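PDB 5ICQ: methylocystis parvus OBBP MbnE from Methylocystis parvus OBBP, which probably binds methanobactin, a copper-binding peptide, in the periplasm as the solute-binding component of its uptake machinery. Local coordinates for residues 309-314 against 576-581; 584-589 against 603-608; 289-294 against 357-362. All coordinates share one frame; numbering follows the deposited sequence.

Contact 1: residues 309-314 against 576-581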
loop_
_atom_site.group_PDB
_atom_site.type_symbol
_atom_site.label_atom_id
_atom_site.label_comp_id
_atom_site.label_asym_id
_atom_site.label_seq_id
_atom_site.Cartn_x
_atom_site.Cartn_y
_atom_site.Cartn_z
ATOM N N ALA A 309 7.898 -3.720 25.784
ATOM C CA ALA A 309 8.874 -2.807 25.207
ATOM C C ALA A 309 8.262 -2.110 24.002
ATOM O O ALA A 309 7.376 -2.651 23.342
ATOM C CB ALA A 309 10.153 -3.555 24.793
ATOM N N ARG A 310 8.739 -0.912 23.704
ATOM C CA ARG A 310 8.328 -0.253 22.474
ATOM C C ARG A 310 9.553 0.073 21.631
ATOM O O ARG A 310 10.668 0.208 22.147
ATOM C CB ARG A 310 7.509 0.992 22.758
ATOM C CG ARG A 310 8.247 2.098 23.459
ATOM C CD ARG A 310 7.431 3.353 23.312
ATOM N NE ARG A 310 7.971 4.477 24.053
ATOM C CZ ARG A 310 7.593 5.737 23.853
ATOM N NH1 ARG A 310 6.688 6.019 22.925
ATOM N NH2 ARG A 310 8.119 6.708 24.584
ATOM N N GLU A 311 9.346 0.154 20.318
ATOM C CA GLU A 311 10.440 0.331 19.374
ATOM C C GLU A 311 9.952 1.127 18.180
ATOM O O GLU A 311 8.766 1.084 17.835
ATOM C CB GLU A 311 10.979 -1.001 18.826
ATOM C CG GLU A 311 11.134 -2.142 19.792
ATOM C CD GLU A 311 11.738 -3.350 19.100
ATOM O OE1 GLU A 311 12.907 -3.257 18.671
ATOM O OE2 GLU A 311 11.038 -4.374 18.955
ATOM N N SER A 312 10.887 1.810 17.517
ATOM C CA SER A 312 10.652 2.391 16.196
ATOM C C SER A 312 11.491 1.627 15.185
ATOM O O SER A 312 12.697 1.465 15.383
ATOM C CB SER A 312 11.019 3.876 16.153
ATOM O OG SER A 312 10.175 4.640 16.992
ATOM N N LEU A 313 10.859 1.135 14.121
ATOM C CA LEU A 313 11.560 0.355 13.111
ATOM C C LEU A 313 11.412 1.005 11.742
ATOM O O LEU A 313 10.389 1.619 11.429
ATOM C CB LEU A 313 11.037 -1.085 13.051
ATOM C CG LEU A 313 10.997 -1.865 14.368
ATOM C CD1 LEU A 313 10.384 -3.245 14.135
ATOM C CD2 LEU A 313 12.388 -1.992 14.963
ATOM N N LYS A 314 12.444 0.855 10.922
ATOM C CA LYS A 314 12.445 1.405 9.574
ATOM C C LYS A 314 12.950 0.346 8.612
ATOM O O LYS A 314 13.873 -0.407 8.940
ATOM C CB LYS A 314 13.344 2.647 9.481
ATOM C CG LYS A 314 13.099 3.498 8.237
ATOM C CD LYS A 314 14.151 4.587 8.103
ATOM C CE LYS A 314 13.710 5.697 7.149
ATOM N NZ LYS A 314 12.437 5.392 6.422
ATOM N N GLN A 576 8.054 2.964 11.752
ATOM C CA GLN A 576 6.885 2.299 12.306
ATOM C C GLN A 576 7.023 2.192 13.821
ATOM O O GLN A 576 8.062 1.752 14.324
ATOM C CB GLN A 576 6.721 0.913 11.683
ATOM C CG GLN A 576 5.430 0.224 12.113
ATOM C CD GLN A 576 5.173 -1.061 11.353
ATOM O OE1 GLN A 576 5.559 -1.199 10.186
ATOM N NE2 GLN A 576 4.525 -2.012 12.010
ATOM N N TRP A 577 5.988 2.616 14.544
ATOM C CA TRP A 577 5.985 2.627 16.005
ATOM C C TRP A 577 5.252 1.381 16.491
ATOM O O TRP A 577 4.070 1.191 16.172
ATOM C CB TRP A 577 5.304 3.894 16.537
ATOM C CG TRP A 577 5.846 5.158 15.919
ATOM C CD1 TRP A 577 7.113 5.357 15.428
ATOM C CD2 TRP A 577 5.136 6.383 15.705
ATOM N NE1 TRP A 577 7.231 6.636 14.929
ATOM C CE2 TRP A 577 6.029 7.281 15.075
ATOM C CE3 TRP A 577 3.830 6.808 15.980
ATOM C CZ2 TRP A 577 5.664 8.583 14.735
ATOM C CZ3 TRP A 577 3.464 8.103 15.634
ATOM C CH2 TRP A 577 4.381 8.975 15.015
ATOM N N ILE A 578 5.955 0.514 17.227
ATOM C CA ILE A 578 5.353 -0.720 17.718
ATOM C C ILE A 578 5.623 -0.881 19.210
ATOM O O ILE A 578 6.517 -0.255 19.783
ATOM C CB ILE A 578 5.850 -1.969 16.951
ATOM C CG1 ILE A 578 7.289 -2.299 17.343
ATOM C CG2 ILE A 578 5.744 -1.760 15.431
ATOM C CD1 ILE A 578 7.780 -3.662 16.792
ATOM N N ALA A 579 4.823 -1.735 19.842
ATOM C CA ALA A 579 5.067 -2.148 21.215
ATOM C C ALA A 579 4.662 -3.604 21.342
ATOM O O ALA A 579 3.784 -4.076 20.616
ATOM C CB ALA A 579 4.299 -1.295 22.233
ATOM N N HIS A 580 5.310 -4.318 22.263
ATOM C CA HIS A 580 5.062 -5.748 22.348
ATOM C C HIS A 580 5.492 -6.284 23.706
ATOM O O HIS A 580 6.355 -5.710 24.377
ATOM C CB HIS A 580 5.805 -6.498 21.237
ATOM C CG HIS A 580 7.282 -6.283 21.263
ATOM N ND1 HIS A 580 8.130 -7.038 22.045
ATOM C CD2 HIS A 580 8.066 -5.391 20.610
ATOM C CE1 HIS A 580 9.372 -6.622 21.874
ATOM N NE2 HIS A 580 9.361 -5.622 21.011
ATOM N N SER A 581 4.872 -7.393 24.100
ATOM C CA SER A 581 5.361 -8.160 25.237
ATOM C C SER A 581 6.791 -8.620 24.978
ATOM O O SER A 581 7.167 -8.941 23.848
ATOM C CB SER A 581 4.457 -9.376 25.479
ATOM O OG SER A 581 5.073 -10.287 26.371
#

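Contact 2: residues 584-589 against 603-608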
loop_
_atom_site.group_PDB
_atom_site.type_symbol
_atom_site.label_atom_id
_atom_site.label_comp_id
_atom_site.label_asym_id
_atom_site.label_seq_id
_atom_site.Cartn_x
_atom_site.Cartn_y
_atom_site.Cartn_z
ATOM N N ILE A 584 7.500 -12.412 23.569
ATOM C CA ILE A 584 7.603 -12.811 22.170
ATOM C C ILE A 584 8.790 -12.094 21.550
ATOM O O ILE A 584 9.143 -10.978 21.945
ATOM C CB ILE A 584 6.303 -12.545 21.377
ATOM C CG1 ILE A 584 5.924 -11.062 21.408
ATOM C CG2 ILE A 584 5.174 -13.414 21.926
ATOM C CD1 ILE A 584 4.797 -10.711 20.402
ATOM N N VAL A 585 9.435 -12.759 20.589
ATOM C CA VAL A 585 10.656 -12.247 19.975
ATOM C C VAL A 585 10.571 -12.422 18.463
ATOM O O VAL A 585 9.741 -13.170 17.942
ATOM C CB VAL A 585 11.918 -12.946 20.524
ATOM C CG1 VAL A 585 12.123 -12.590 21.990
ATOM C CG2 VAL A 585 11.780 -14.417 20.367
ATOM N N ARG A 586 11.464 -11.742 17.761
ATOM C CA ARG A 586 11.490 -11.743 16.307
ATOM C C ARG A 586 12.908 -11.973 15.816
ATOM O O ARG A 586 13.859 -11.883 16.599
ATOM C CB ARG A 586 10.955 -10.411 15.769
ATOM C CG ARG A 586 11.851 -9.240 16.064
ATOM C CD ARG A 586 11.407 -8.052 15.242
ATOM N NE ARG A 586 12.303 -6.916 15.389
ATOM C CZ ARG A 586 12.272 -6.074 16.413
ATOM N NH1 ARG A 586 11.392 -6.245 17.399
ATOM N NH2 ARG A 586 13.126 -5.069 16.455
ATOM N N PRO A 587 13.089 -12.302 14.532
ATOM C CA PRO A 587 14.451 -12.515 14.025
ATOM C C PRO A 587 15.271 -11.237 14.087
ATOM O O PRO A 587 14.740 -10.124 14.107
ATOM C CB PRO A 587 14.237 -12.966 12.573
ATOM C CG PRO A 587 12.839 -13.539 12.558
ATOM C CD PRO A 587 12.064 -12.707 13.545
ATOM N N GLU A 588 16.596 -11.415 14.118
ATOM C CA GLU A 588 17.492 -10.265 14.163
ATOM C C GLU A 588 17.358 -9.408 12.918
ATOM O O GLU A 588 17.562 -8.192 12.971
ATOM C CB GLU A 588 18.939 -10.729 14.319
ATOM C CG GLU A 588 19.166 -11.637 15.505
ATOM C CD GLU A 588 20.555 -11.488 16.085
ATOM O OE1 GLU A 588 20.852 -12.160 17.095
ATOM O OE2 GLU A 588 21.346 -10.691 15.534
ATOM N N ARG A 589 17.013 -10.017 11.795
ATOM C CA ARG A 589 16.927 -9.308 10.527
ATOM C C ARG A 589 15.463 -9.195 10.112
ATOM O O ARG A 589 14.786 -10.212 9.935
ATOM C CB ARG A 589 17.747 -10.032 9.461
ATOM C CG ARG A 589 17.576 -9.460 8.084
ATOM C CD ARG A 589 18.580 -10.039 7.125
ATOM N NE ARG A 589 18.325 -9.576 5.759
ATOM C CZ ARG A 589 19.088 -9.843 4.707
ATOM N NH1 ARG A 589 20.188 -10.586 4.856
ATOM N NH2 ARG A 589 18.750 -9.370 3.509
ATOM N N GLU A 603 4.032 -13.621 11.533
ATOM C CA GLU A 603 4.440 -14.958 11.092
ATOM C C GLU A 603 5.904 -15.270 11.394
ATOM O O GLU A 603 6.257 -16.447 11.538
ATOM C CB GLU A 603 4.179 -15.139 9.596
ATOM C CG GLU A 603 4.727 -14.051 8.725
ATOM C CD GLU A 603 3.640 -13.077 8.292
ATOM O OE1 GLU A 603 2.810 -12.675 9.145
ATOM O OE2 GLU A 603 3.606 -12.735 7.087
ATOM N N SER A 604 6.780 -14.262 11.467
ATOM C CA SER A 604 8.187 -14.552 11.758
ATOM C C SER A 604 8.529 -14.541 13.249
ATOM O O SER A 604 9.646 -14.927 13.615
ATOM C CB SER A 604 9.109 -13.561 11.026
ATOM O OG SER A 604 8.960 -12.247 11.543
ATOM N N TRP A 605 7.613 -14.133 14.116
ATOM C CA TRP A 605 7.914 -14.051 15.539
ATOM C C TRP A 605 7.696 -15.400 16.218
ATOM O O TRP A 605 7.190 -16.357 15.620
ATOM C CB TRP A 605 7.048 -12.990 16.220
ATOM C CG TRP A 605 7.295 -11.565 15.811
ATOM C CD1 TRP A 605 7.334 -11.063 14.541
ATOM C CD2 TRP A 605 7.442 -10.436 16.692
ATOM N NE1 TRP A 605 7.532 -9.698 14.577
ATOM C CE2 TRP A 605 7.603 -9.292 15.883
ATOM C CE3 TRP A 605 7.487 -10.293 18.084
ATOM C CZ2 TRP A 605 7.786 -8.009 16.422
ATOM C CZ3 TRP A 605 7.682 -9.019 18.619
ATOM C CH2 TRP A 605 7.822 -7.897 17.789
ATOM N N TRP A 606 8.081 -15.477 17.490
ATOM C CA TRP A 606 7.881 -16.714 18.242
ATOM C C TRP A 606 7.906 -16.425 19.737
ATOM O O TRP A 606 8.298 -15.344 20.176
ATOM C CB TRP A 606 8.926 -17.774 17.870
ATOM C CG TRP A 606 10.375 -17.494 18.280
ATOM C CD1 TRP A 606 10.997 -17.896 19.435
ATOM C CD2 TRP A 606 11.372 -16.809 17.505
ATOM N NE1 TRP A 606 12.314 -17.485 19.431
ATOM C CE2 TRP A 606 12.567 -16.815 18.260
ATOM C CE3 TRP A 606 11.366 -16.176 16.250
ATOM C CZ2 TRP A 606 13.743 -16.225 17.802
ATOM C CZ3 TRP A 606 12.540 -15.594 15.796
ATOM C CH2 TRP A 606 13.712 -15.618 16.573
ATOM N N ARG A 607 7.464 -17.416 20.513
ATOM C CA ARG A 607 7.431 -17.300 21.968
ATOM C C ARG A 607 8.805 -17.614 22.550
ATOM O O ARG A 607 9.405 -18.646 22.234
ATOM C CB ARG A 607 6.382 -18.249 22.548
ATOM C CG ARG A 607 6.262 -18.196 24.069
ATOM C CD ARG A 607 5.422 -19.350 24.614
ATOM N NE ARG A 607 6.014 -20.652 24.317
ATOM C CZ ARG A 607 5.449 -21.819 24.617
ATOM N NH1 ARG A 607 4.274 -21.855 25.228
ATOM N NH2 ARG A 607 6.066 -22.953 24.305
ATOM N N LYS A 608 9.303 -16.730 23.399
ATOM C CA LYS A 608 10.629 -16.927 23.974
ATOM C C LYS A 608 10.609 -18.094 24.958
ATOM O O LYS A 608 9.636 -18.290 25.690
ATOM C CB LYS A 608 11.085 -15.647 24.673
ATOM C CG LYS A 608 12.549 -15.621 25.039
ATOM C CD LYS A 608 13.021 -14.196 25.249
ATOM C CE LYS A 608 12.235 -13.513 26.349
ATOM N NZ LYS A 608 12.681 -12.101 26.536
#

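Contact 3: residues 289-294 against 357-362. With SO4 (sulfate ion), chain E.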
loop_
_atom_site.group_PDB
_atom_site.type_symbol
_atom_site.label_atom_id
_atom_site.label_comp_id
_atom_site.label_asym_id
_atom_site.label_seq_id
_atom_site.Cartn_x
_atom_site.Cartn_y
_atom_site.Cartn_z
ATOM N N THR A 289 -0.420 4.413 15.940
ATOM C CA THR A 289 -0.628 5.427 14.912
ATOM C C THR A 289 -1.031 6.780 15.479
ATOM O O THR A 289 -1.178 7.735 14.708
ATOM C CB THR A 289 -1.695 4.972 13.901
ATOM O OG1 THR A 289 -2.864 4.547 14.606
ATOM C CG2 THR A 289 -1.179 3.813 13.056
ATOM N N SER A 290 -1.200 6.897 16.795
ATOM C CA SER A 290 -1.587 8.151 17.438
ATOM C C SER A 290 -0.335 8.862 17.936
ATOM O O SER A 290 0.391 8.314 18.771
ATOM C CB SER A 290 -2.541 7.886 18.607
ATOM O OG SER A 290 -2.532 8.978 19.514
ATOM N N THR A 291 -0.075 10.072 17.423
ATOM C CA THR A 291 1.075 10.835 17.910
ATOM C C THR A 291 0.925 11.189 19.383
ATOM O O THR A 291 1.915 11.213 20.123
ATOM C CB THR A 291 1.284 12.109 17.085
ATOM O OG1 THR A 291 0.061 12.850 17.002
ATOM C CG2 THR A 291 1.755 11.762 15.691
ATOM N N THR A 292 -0.304 11.473 19.831
ATOM C CA THR A 292 -0.514 11.794 21.243
ATOM C C THR A 292 -0.158 10.612 22.134
ATOM O O THR A 292 0.522 10.768 23.156
ATOM C CB THR A 292 -1.966 12.221 21.481
ATOM O OG1 THR A 292 -2.296 13.308 20.605
ATOM C CG2 THR A 292 -2.163 12.672 22.925
ATOM N N ARG A 293 -0.623 9.413 21.767
ATOM C CA ARG A 293 -0.367 8.247 22.601
ATOM C C ARG A 293 1.105 7.870 22.563
ATOM O O ARG A 293 1.706 7.589 23.605
ATOM C CB ARG A 293 -1.240 7.079 22.141
ATOM C CG ARG A 293 -1.541 6.051 23.201
ATOM C CD ARG A 293 -2.897 5.429 22.905
ATOM N NE ARG A 293 -3.008 5.092 21.497
ATOM C CZ ARG A 293 -4.159 4.960 20.849
ATOM N NH1 ARG A 293 -5.309 5.138 21.489
ATOM N NH2 ARG A 293 -4.151 4.662 19.558
ATOM N N TRP A 294 1.705 7.874 21.370
ATOM C CA TRP A 294 3.136 7.608 21.263
ATOM C C TRP A 294 3.924 8.599 22.098
ATOM O O TRP A 294 4.871 8.219 22.797
ATOM C CB TRP A 294 3.565 7.667 19.792
ATOM C CG TRP A 294 4.948 7.123 19.486
ATOM C CD1 TRP A 294 6.000 7.821 18.965
ATOM C CD2 TRP A 294 5.411 5.768 19.660
ATOM N NE1 TRP A 294 7.090 6.985 18.802
ATOM C CE2 TRP A 294 6.751 5.723 19.217
ATOM C CE3 TRP A 294 4.818 4.590 20.137
ATOM C CZ2 TRP A 294 7.513 4.545 19.242
ATOM C CZ3 TRP A 294 5.569 3.419 20.154
ATOM C CH2 TRP A 294 6.908 3.409 19.709
ATOM N N ALA A 357 3.299 16.614 17.968
ATOM C CA ALA A 357 4.434 16.483 18.883
ATOM C C ALA A 357 5.758 16.425 18.130
ATOM O O ALA A 357 6.732 15.836 18.610
ATOM C CB ALA A 357 4.276 15.264 19.802
ATOM N N GLY A 358 5.798 17.036 16.946
ATOM C CA GLY A 358 7.002 17.051 16.132
ATOM C C GLY A 358 7.419 15.711 15.571
ATOM O O GLY A 358 8.553 15.571 15.105
ATOM N N LEU A 359 6.523 14.728 15.560
ATOM C CA LEU A 359 6.915 13.359 15.241
ATOM C C LEU A 359 6.911 13.038 13.753
ATOM O O LEU A 359 7.461 12.002 13.357
ATOM C CB LEU A 359 5.984 12.373 15.957
ATOM C CG LEU A 359 6.179 12.360 17.480
ATOM C CD1 LEU A 359 5.073 11.559 18.145
ATOM C CD2 LEU A 359 7.554 11.790 17.849
ATOM N N TYR A 360 6.294 13.863 12.921
ATOM C CA TYR A 360 6.191 13.543 11.508
ATOM C C TYR A 360 7.296 14.212 10.702
ATOM O O TYR A 360 8.019 15.085 11.185
ATOM C CB TYR A 360 4.828 13.956 10.972
ATOM C CG TYR A 360 3.695 13.058 11.401
ATOM C CD1 TYR A 360 3.813 11.680 11.360
ATOM C CD2 TYR A 360 2.488 13.600 11.824
ATOM C CE1 TYR A 360 2.750 10.859 11.722
ATOM C CE2 TYR A 360 1.430 12.794 12.184
ATOM C CZ TYR A 360 1.560 11.435 12.138
ATOM O OH TYR A 360 0.482 10.656 12.500
ATOM N N THR A 361 7.416 13.787 9.443
ATOM C CA THR A 361 8.358 14.388 8.514
ATOM C C THR A 361 7.626 14.723 7.217
ATOM O O THR A 361 6.700 14.012 6.816
ATOM C CB THR A 361 9.566 13.444 8.257
ATOM O OG1 THR A 361 10.517 14.094 7.402
ATOM C CG2 THR A 361 9.120 12.184 7.600
ATOM N N ARG A 362 8.020 15.823 6.578
ATOM C CA ARG A 362 7.337 16.238 5.353
ATOM C C ARG A 362 7.504 15.181 4.268
ATOM O O ARG A 362 8.590 14.628 4.088
ATOM C CB ARG A 362 7.889 17.575 4.854
ATOM C CG ARG A 362 7.022 18.237 3.756
ATOM C CD ARG A 362 5.748 18.880 4.373
ATOM N NE ARG A 362 4.771 19.277 3.353
ATOM C CZ ARG A 362 4.747 20.470 2.752
ATOM N NH1 ARG A 362 5.635 21.405 3.074
ATOM N NH2 ARG A 362 3.832 20.725 1.825
HETATM S S SO4 E . -7.223 6.024 18.020
HETATM O O1 SO4 E . -7.993 4.918 17.460
HETATM O O2 SO4 E . -7.909 7.283 17.748
HETATM O O3 SO4 E . -7.088 5.854 19.463
HETATM O O4 SO4 E . -5.904 6.040 17.397
HETATM O O HOH W 1 0.518 7.952 12.432
HETATM O O HOH W 2 -1.731 10.760 14.779
#

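Contact 1: residues 309-314 against 576-581
Glu311 OE2 accepts a hydrogen bond from His580 NE2 at 2.9 Å, and the same oxygen forms a salt bridge with Arg586, so one carboxylate oxygen joins the two strands to the chain that follows. The imidazole N-H reaches the anti side of the carboxylate, 34° out of its plane. At the other end of the ring, His580 ND1 donates to Ser581 O at 2.8 Å, with that oxygen lying in the ring plane. His580 CG stands between its backbone N and carbonyl carbon (chi1 58°), which swings the ring toward 309-314 and brings one face over Ala309 O. Six backbone hydrogen bonds pair the strands antiparallel, with Ala309, Glu311 and Leu313 facing His580, Ile578 and Gln576. On the face carrying these residues, Leu313 CD1 meets Ile578 CD1 at 3.7 Å beside the polar cluster. On the other face, Arg310 CB lies 4.0 Å from Ala579 CB, and Ser312 OG approaches Trp577 CD1 obliquely at 3.5 Å. Strand 576-581 is the middle of a three-stranded sheet, with 285-288 along its second edge. Held at both nitrogens, the ring has its rotation fixed. A proton on each would suit a charged imidazole, although Arg586 would probably offset part of the carboxylate's effect.

Contact 2: residues 584-589 against 603-608
Two CH-pi contacts dominate the meeting of Arg586 and Val585 with consecutive tryptophans. Arg586 CB sits 3.5 Å from the centroid of the Trp605 five-membered ring, almost on its normal, and the extended arginine chain runs on alongside the indole. Its guanidinium, already paired with Glu311, is tilted 44° to that ring. Val585 CG2 lies over one face of Trp606, 3.4 Å from the centroid of the five-membered ring; chi1 of 68° at Trp606 turns the indole back across the valine. Apolar packing extends both patches. Ile584 CD1 touches Trp605 CE3 at 3.6 Å, Pro587 meets the rim of Trp606 with CD 3.7 Å from CZ3, and Val585 CG1 rests against the aliphatic part of Lys608, whose amino group bonds to Thr582 O. Between the two segments hydrogen bonding is confined to the backbone, where Val585 and Trp606 form a reciprocal antiparallel pair, each N-H meeting the other residue's carbonyl oxygen. Strand 584-585 of this two-stranded sheet comes just after strand 576-581, whose His580 meets Trp605 edge-to-face, while Trp606 leans on Ala60 and Asn259 in loops, and a backbone hydrogen bond between Glu603 and Tyr258 ties the segment to the loop before strand 262-268.

Contact 3: residues 289-294 against 357-362
The Tyr360 ring is met obliquely by the methyl group of Thr291, whose CG2 lies 3.6 Å from Tyr360 CZ, and a water stands in the ring plane at its hydroxyl edge. Leu359 CD1 comes up to the edge of the Trp294 indole, in its plane, at 3.9 Å from CD1 of that ring. Elsewhere Trp294 stacks with Trp577 and takes a cation-pi contact from Arg310, so the leucine closes part of its rim. The guanidinium of Arg293 points away from this meeting. It has a sulfate oxygen at its edge, Arg293 NH1 reaching O3 at 2.8 Å, and Ser290 OG over one face; its NH2 also forms a salt bridge with Glu288. The sulfate probably comes from the crystallisation liquor.

No direct hydrogen bond crosses the contact, and water makes the polar link. The in-plane water donates to Thr289 O at 2.8 Å and is hydrogen-bonded to Tyr360 OH at 2.7 Å. A second water joins Thr289 O and Tyr360 OH by longer bonds and also accepts from Thr291 N, at the first turn of the helix. Tyr360 CG is anti to its carbonyl carbon (chi1 -74°), which directs the phenol toward the helix start, where these two waters fill in between hydroxyl and backbone. Leu359 CD1 also packs 3.7 Å from Thr291 O.

Ser290 is the N-cap of helix 291-296. Its OG, anti to the backbone N (chi1 159°), accepts from Arg293 N at 3.0 Å in a nearly straight bond, while Ser290 O takes the Trp294 N-H. The contact thus sets a serine-capped helix N-terminus, just after strand 285-288, against the turn that leads from helix 348-355 into strand 361-362, with Trp577 packing against Thr291, Leu359 and Tyr360 alike.

How the contacts relate
From the N terminus, the chain leaves strand 285-288 through 289-294 and comes back to the same sheet as its other outer strand, 308-313, running the same way as 285-288. It enters the eight-stranded sheet at 322-326, and through 357-362, where it joins that sheet again, meets 289-294 to close contact 3. Only at 576-581 does contact 1 close, so contacts 1 and 3 cross. Contact 2 follows in series and closes a short loop near the C terminus. Contact 1 touches both others, which do not touch each other, their centres being about 26 Å apart. The three-stranded sheet therefore lies between the eight-stranded sheet and the C-terminal strand pair.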